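PDB 2BJR: MFP2b from Ascaris suum, which binds zinc and probably enhances polymerization of the major sperm protein (MSP) that drives the amoeboid motility of nematode sperm. Local coordinates for residues E194-C200 with G267-Y273. Sequence-based numbering, arbitrary orientation.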
loop_
_atom_site.group_PDB
_atom_site.type_symbol
_atom_site.label_atom_id
_atom_site.label_comp_id
_atom_site.label_asym_id
_atom_site.label_seq_id
_atom_site.Cartn_x
_atom_site.Cartn_y
_atom_site.Cartn_z
ATOM N N GLU A 194 -8.252 -2.156 0.088
ATOM C CA GLU A 194 -7.863 -1.239 -0.968
ATOM C C GLU A 194 -7.258 0.028 -0.338
ATOM O O GLU A 194 -7.935 0.755 0.383
ATOM C CB GLU A 194 -9.077 -0.892 -1.823
ATOM C CG GLU A 194 -8.754 0.012 -3.002
ATOM C CD GLU A 194 -8.162 -0.722 -4.185
ATOM O OE1 GLU A 194 -8.029 -1.961 -4.133
ATOM O OE2 GLU A 194 -7.866 -0.040 -5.187
ATOM N N TRP A 195 -5.964 0.263 -0.591
ATOM C CA TRP A 195 -5.257 1.435 -0.071
ATOM C C TRP A 195 -4.775 2.328 -1.203
ATOM O O TRP A 195 -4.105 1.849 -2.104
ATOM C CB TRP A 195 -4.033 0.951 0.738
ATOM C CG TRP A 195 -4.375 0.228 2.030
ATOM C CD1 TRP A 195 -4.439 -1.121 2.241
ATOM C CD2 TRP A 195 -4.624 0.831 3.269
ATOM N NE1 TRP A 195 -4.684 -1.386 3.562
ATOM C CE2 TRP A 195 -4.831 -0.194 4.212
ATOM C CE3 TRP A 195 -4.706 2.162 3.698
ATOM C CZ2 TRP A 195 -5.096 0.062 5.548
ATOM C CZ3 TRP A 195 -4.994 2.398 4.991
ATOM C CH2 TRP A 195 -5.173 1.358 5.913
ATOM N N ALA A 196 -5.090 3.622 -1.172
ATOM C CA ALA A 196 -4.753 4.489 -2.259
ATOM C C ALA A 196 -3.623 5.429 -1.807
ATOM O O ALA A 196 -3.620 5.940 -0.700
ATOM C CB ALA A 196 -5.978 5.290 -2.692
ATOM N N ASP A 197 -2.681 5.700 -2.691
ATOM C CA ASP A 197 -1.562 6.632 -2.405
ATOM C C ASP A 197 -1.920 8.071 -2.717
ATOM O O ASP A 197 -2.401 8.373 -3.828
ATOM C CB ASP A 197 -0.364 6.235 -3.267
ATOM C CG ASP A 197 0.211 4.876 -2.854
ATOM O OD1 ASP A 197 0.836 4.838 -1.785
ATOM O OD2 ASP A 197 0.020 3.821 -3.502
ATOM N N PHE A 198 -1.658 8.930 -1.738
ATOM C CA PHE A 198 -1.799 10.358 -1.817
ATOM C C PHE A 198 -0.764 11.030 -0.963
ATOM O O PHE A 198 -0.215 10.442 -0.042
ATOM C CB PHE A 198 -3.152 10.774 -1.287
ATOM C CG PHE A 198 -4.281 10.451 -2.180
ATOM C CD1 PHE A 198 -5.027 9.298 -2.008
ATOM C CD2 PHE A 198 -4.654 11.349 -3.189
ATOM C CE1 PHE A 198 -6.124 9.002 -2.864
ATOM C CE2 PHE A 198 -5.765 11.059 -4.037
ATOM C CZ PHE A 198 -6.476 9.884 -3.864
ATOM N N ARG A 199 -0.511 12.307 -1.231
ATOM C CA ARG A 199 0.306 13.116 -0.343
ATOM C C ARG A 199 -0.584 14.053 0.424
ATOM O O ARG A 199 -1.536 14.563 -0.122
ATOM C CB ARG A 199 1.336 13.928 -1.107
ATOM C CG ARG A 199 2.341 13.131 -1.958
ATOM C CD ARG A 199 3.298 14.044 -2.794
ATOM N NE ARG A 199 2.520 14.826 -3.747
ATOM C CZ ARG A 199 2.156 14.414 -4.945
ATOM N NH1 ARG A 199 2.582 13.253 -5.420
ATOM N NH2 ARG A 199 1.378 15.190 -5.694
ATOM N N CYS A 200 -0.229 14.340 1.670
ATOM C CA CYS A 200 -0.937 15.349 2.424
ATOM C C CYS A 200 -0.810 16.650 1.685
ATOM O O CYS A 200 0.240 16.921 1.066
ATOM C CB CYS A 200 -0.352 15.546 3.796
ATOM S SG CYS A 200 -0.740 14.103 4.750
ATOM N N GLY A 267 3.692 14.292 4.267
ATOM C CA GLY A 267 4.128 13.737 2.990
ATOM C C GLY A 267 3.199 12.594 2.534
ATOM O O GLY A 267 1.978 12.691 2.653
ATOM N N SER A 268 3.803 11.522 2.042
ATOM C CA SER A 268 3.086 10.391 1.468
ATOM C C SER A 268 2.344 9.559 2.536
ATOM O O SER A 268 2.934 9.168 3.534
ATOM C CB SER A 268 4.030 9.507 0.670
ATOM O OG SER A 268 4.381 10.102 -0.578
ATOM N N ILE A 269 1.047 9.329 2.307
ATOM C CA ILE A 269 0.200 8.480 3.154
ATOM C C ILE A 269 -0.600 7.529 2.287
ATOM O O ILE A 269 -0.575 7.617 1.062
ATOM C CB ILE A 269 -0.803 9.300 3.999
ATOM C CG1 ILE A 269 -1.746 10.084 3.090
ATOM C CG2 ILE A 269 -0.048 10.182 4.974
ATOM C CD1 ILE A 269 -2.943 10.666 3.872
ATOM N N GLN A 270 -1.272 6.570 2.929
ATOM C CA GLN A 270 -2.152 5.650 2.202
ATOM C C GLN A 270 -3.559 5.812 2.778
ATOM O O GLN A 270 -3.740 5.799 3.996
ATOM C CB GLN A 270 -1.664 4.233 2.299
ATOM C CG GLN A 270 -0.281 4.048 1.647
ATOM C CD GLN A 270 0.237 2.618 1.783
ATOM O OE1 GLN A 270 -0.540 1.695 1.749
ATOM N NE2 GLN A 270 1.566 2.445 1.859
ATOM N N ILE A 271 -4.521 5.978 1.899
ATOM C CA ILE A 271 -5.891 6.164 2.324
ATOM C C ILE A 271 -6.697 4.913 2.045
ATOM O O ILE A 271 -6.712 4.386 0.921
ATOM C CB ILE A 271 -6.513 7.371 1.632
ATOM C CG1 ILE A 271 -5.778 8.683 2.025
ATOM C CG2 ILE A 271 -8.023 7.454 1.985
ATOM C CD1 ILE A 271 -6.247 9.957 1.327
ATOM N N LEU A 272 -7.425 4.446 3.070
ATOM C CA LEU A 272 -8.231 3.240 2.921
ATOM C C LEU A 272 -9.523 3.580 2.132
ATOM O O LEU A 272 -10.152 4.595 2.401
ATOM C CB LEU A 272 -8.581 2.640 4.312
ATOM C CG LEU A 272 -9.371 1.349 4.281
ATOM C CD1 LEU A 272 -8.591 0.265 3.656
ATOM C CD2 LEU A 272 -9.758 0.946 5.671
ATOM N N TYR A 273 -9.860 2.738 1.159
ATOM C CA TYR A 273 -11.050 2.909 0.349
ATOM C C TYR A 273 -12.011 1.749 0.547
ATOM O O TYR A 273 -11.589 0.598 0.664
ATOM C CB TYR A 273 -10.700 2.930 -1.131
ATOM C CG TYR A 273 -10.218 4.231 -1.720
ATOM C CD1 TYR A 273 -10.145 5.406 -0.999
ATOM C CD2 TYR A 273 -9.840 4.265 -3.055
ATOM C CE1 TYR A 273 -9.719 6.601 -1.602
ATOM C CE2 TYR A 273 -9.421 5.451 -3.669
ATOM C CZ TYR A 273 -9.368 6.609 -2.945
ATOM O OH TYR A 273 -8.947 7.760 -3.571
HETATM O O HOH W 1 -11.023 -1.944 1.040
HETATM O O HOH W 2 1.518 7.131 -0.473
HETATM O O HOH W 3 2.188 9.431 -1.873
#
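Ala196 and Ile271 form a hydrogen-bonded pair at the middle of an antiparallel ladder between strands 194-199 and 268-273, with Ala196 N 2.8 Å from Ile271 O and Ile271 N 2.8 Å from Ala196 O. The ladder runs on through Phe198 and Ile269 to the bond from Cys200 N to Gly267 O, while a water joins Glu194 N to Tyr273 O at the other end. On the face bearing Trp195, Leu272 has its CG anti to the backbone N (chi1 -178°), which carries CD1 over the centre of the six-membered ring of Trp195, a CH-pi contact of 3.9 Å to the centroid; its CB lies 3.7 Å from Trp195 CZ3. Alongside, Asp197 OD1 takes a water that also donates to Ile269 O, and a bond from Tyr34. On the other face, Ala196 CB sits over the Tyr273 ring, offset toward its rim, and Tyr273 OH lies in the plane of the Phe198 ring at its edge, 3.2 Å from CE1. Ile271 CD1 packs against Phe198 CD1. Strand 268-274 lies between strands 194-199 and 229-235 in an antiparallel sheet; strand 238-247 adds Met241 against Trp195 and Ile244 against Ile271, and strand 250-257 brings Ile251 against Phe198.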